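Local structure of SCO1 protein homolog (Bacillus subtilis, 1XZO) at residues Thr53-Asp58 against Thr158-Ile163. The protein is needed to insert copper into the active site of cytochrome c oxidase, and may act in copper homeostasis or redox signalling. Numbering follows the deposited sequence.
Sequences TAHMTD and TPYDDI. With CD (cadmium ion), chain C; CA (calcium ion), chain I; CD (cadmium ion), chain F.
His55 of helix 52-65 meets Thr158 and Tyr160 where the chain enters helix 160-170. Before it, Thr53 O receives both the backbone N of Thr57 (2.8 Å) and Thr57 OG1, from opposite faces of its carbonyl plane, tying down the helix turn. The His55 side chain starts toward the second segment, with CG anti to its carbonyl carbon (chi1 -60°), and crosses Tyr160 at about a right angle. Tyr160 OH lies obliquely against the imidazole, 3.2 Å from His55 CD2 and 3.5 Å from His55 CB and CG, without a hydrogen bond between them. Thr158 OG1 approaches His55 ND1 to 3.7 Å, but each is bonded to a backbone carbonyl, ND1 to that of Gly154 and OG1 to that of Asn153. His55 O sits in the plane of the phenol at its edge, 3.5 Å from Tyr160 CE1, while Thr158 CB rests over one face near the rim; the ring also makes a cation-pi contact with Lys62. An alanine in place of Tyr160 would remove ring and hydroxyl, and would probably leave that flank of His55 without its neighbour and Lys62 without its cation-pi partner. Met56 starts away from the second segment, and its side chain touches Phe139 and Leu37; Ile163 also touches Leu37, so the two helices share one face of the central sheet, as in the thioredoxin fold. His55 NE2 binds a cadmium ion at 2.2 Å. With ND1 donating to Gly154 and NE2 giving its lone pair to the metal, the imidazole is probably neutral, its rotation fixed from both nitrogens.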
loop_
_atom_site.group_PDB
_atom_site.type_symbol
_atom_site.label_atom_id
_atom_site.label_comp_id
_atom_site.label_asym_id
_atom_site.label_seq_id
_atom_site.Cartn_x
_atom_site.Cartn_y
_atom_site.Cartn_z
ATOM N N THR A 53 6.236 -6.744 -0.671
ATOM C CA THR A 53 5.806 -6.623 -2.050
ATOM C C THR A 53 5.508 -7.993 -2.649
ATOM O O THR A 53 4.552 -8.144 -3.360
ATOM C CB THR A 53 6.833 -5.860 -2.878
ATOM O OG1 THR A 53 6.866 -4.473 -2.323
ATOM C CG2 THR A 53 6.291 -5.804 -4.311
ATOM N N ALA A 54 6.299 -8.956 -2.222
ATOM C CA ALA A 54 5.987 -10.382 -2.539
ATOM C C ALA A 54 4.627 -10.857 -2.070
ATOM O O ALA A 54 3.860 -11.416 -2.853
ATOM C CB ALA A 54 7.049 -11.251 -2.033
ATOM N N HIS A 55 4.271 -10.603 -0.794
ATOM C CA HIS A 55 2.949 -10.879 -0.271
ATOM C C HIS A 55 1.759 -10.192 -0.988
ATOM O O HIS A 55 0.660 -10.580 -1.182
ATOM C CB HIS A 55 2.918 -10.643 1.273
ATOM C CG HIS A 55 3.856 -11.493 2.088
ATOM N ND1 HIS A 55 4.474 -11.046 3.242
ATOM C CD2 HIS A 55 4.324 -12.761 1.896
ATOM C CE1 HIS A 55 5.248 -11.996 3.735
ATOM N NE2 HIS A 55 5.163 -13.035 2.930
ATOM N N MET A 56 2.139 -8.849 -1.315
ATOM C CA MET A 56 1.129 -8.057 -1.961
ATOM C C MET A 56 0.935 -8.569 -3.351
ATOM O O MET A 56 -0.148 -8.507 -3.834
ATOM C CB MET A 56 1.428 -6.495 -1.953
ATOM C CG MET A 56 0.124 -5.764 -2.294
ATOM S SD MET A 56 -1.157 -5.600 -1.292
ATOM C CE MET A 56 -2.253 -5.699 -1.778
ATOM N N THR A 57 1.986 -9.099 -3.938
ATOM C CA THR A 57 1.917 -9.659 -5.305
ATOM C C THR A 57 0.966 -10.905 -5.309
ATOM O O THR A 57 0.071 -11.039 -6.148
ATOM C CB THR A 57 3.291 -9.979 -5.777
ATOM O OG1 THR A 57 3.998 -8.768 -6.072
ATOM C CG2 THR A 57 3.238 -10.699 -7.167
ATOM N N ASP A 58 1.107 -11.716 -4.253
ATOM C CA ASP A 58 0.331 -12.948 -4.188
ATOM C C ASP A 58 -1.106 -12.464 -3.823
ATOM O O ASP A 58 -2.078 -12.870 -4.402
ATOM C CB ASP A 58 1.161 -14.102 -3.353
ATOM C CG ASP A 58 2.277 -14.923 -4.301
ATOM O OD1 ASP A 58 1.892 -14.883 -5.482
ATOM O OD2 ASP A 58 3.476 -15.632 -4.156
ATOM N N THR A 158 0.546 -13.217 6.606
ATOM C CA THR A 158 -0.539 -12.419 6.087
ATOM C C THR A 158 -1.803 -13.208 5.911
ATOM O O THR A 158 -1.690 -14.263 5.178
ATOM C CB THR A 158 -0.065 -11.785 4.748
ATOM O OG1 THR A 158 1.205 -11.147 4.904
ATOM C CG2 THR A 158 -1.055 -10.835 4.185
ATOM N N PRO A 159 -2.945 -12.780 6.525
ATOM C CA PRO A 159 -4.225 -13.457 6.457
ATOM C C PRO A 159 -4.921 -13.169 5.175
ATOM O O PRO A 159 -5.930 -12.486 5.142
ATOM C CB PRO A 159 -4.983 -12.942 7.699
ATOM C CG PRO A 159 -4.399 -11.442 7.774
ATOM C CD PRO A 159 -3.032 -11.557 7.393
ATOM N N TYR A 160 -4.427 -13.770 4.116
ATOM C CA TYR A 160 -4.839 -13.443 2.748
ATOM C C TYR A 160 -6.343 -13.618 2.649
ATOM O O TYR A 160 -7.063 -12.820 2.064
ATOM C CB TYR A 160 -4.118 -14.327 1.697
ATOM C CG TYR A 160 -2.644 -14.183 1.594
ATOM C CD1 TYR A 160 -2.067 -13.072 0.955
ATOM C CD2 TYR A 160 -1.771 -15.071 2.159
ATOM C CE1 TYR A 160 -0.800 -12.944 0.875
ATOM C CE2 TYR A 160 -0.493 -14.959 2.051
ATOM C CZ TYR A 160 0.037 -13.825 1.407
ATOM O OH TYR A 160 1.386 -13.775 1.293
ATOM N N ASP A 161 -6.873 -14.755 3.180
ATOM C CA ASP A 161 -8.315 -14.972 3.066
ATOM C C ASP A 161 -9.188 -13.998 3.858
ATOM O O ASP A 161 -10.289 -13.606 3.387
ATOM C CB ASP A 161 -8.648 -16.455 3.468
ATOM C CG ASP A 161 -8.052 -17.469 2.500
ATOM O OD1 ASP A 161 -7.319 -18.453 2.937
ATOM O OD2 ASP A 161 -8.203 -17.307 1.250
ATOM N N ASP A 162 -8.710 -13.582 5.011
ATOM C CA ASP A 162 -9.414 -12.544 5.752
ATOM C C ASP A 162 -9.419 -11.183 4.978
ATOM O O ASP A 162 -10.435 -10.479 4.922
ATOM C CB ASP A 162 -8.766 -12.361 7.105
ATOM C CG ASP A 162 -9.558 -11.462 7.960
ATOM O OD1 ASP A 162 -10.812 -11.586 7.864
ATOM O OD2 ASP A 162 -9.043 -10.533 8.653
ATOM N N ILE A 163 -8.263 -10.853 4.459
ATOM C CA ILE A 163 -8.083 -9.555 3.666
ATOM C C ILE A 163 -9.053 -9.634 2.497
ATOM O O ILE A 163 -9.866 -8.741 2.279
ATOM C CB ILE A 163 -6.622 -9.278 3.168
ATOM C CG1 ILE A 163 -5.507 -9.128 4.210
ATOM C CG2 ILE A 163 -6.606 -7.943 2.315
HETATM CD CD CD C . 5.621 -15.174 3.409
HETATM CA CA CA I . 5.003 -15.560 -3.686
HETATM CD CD CD F . -11.771 -9.497 8.844
HETATM O O HOH W 1 4.992 -13.440 -4.539
HETATM O O HOH W 2 6.763 -14.934 3.643
HETATM O O HOH W 3 6.602 -16.236 1.360
HETATM O O HOH W 4 -12.534 -11.443 10.352
HETATM O O HOH W 5 5.698 -14.505 -1.197
#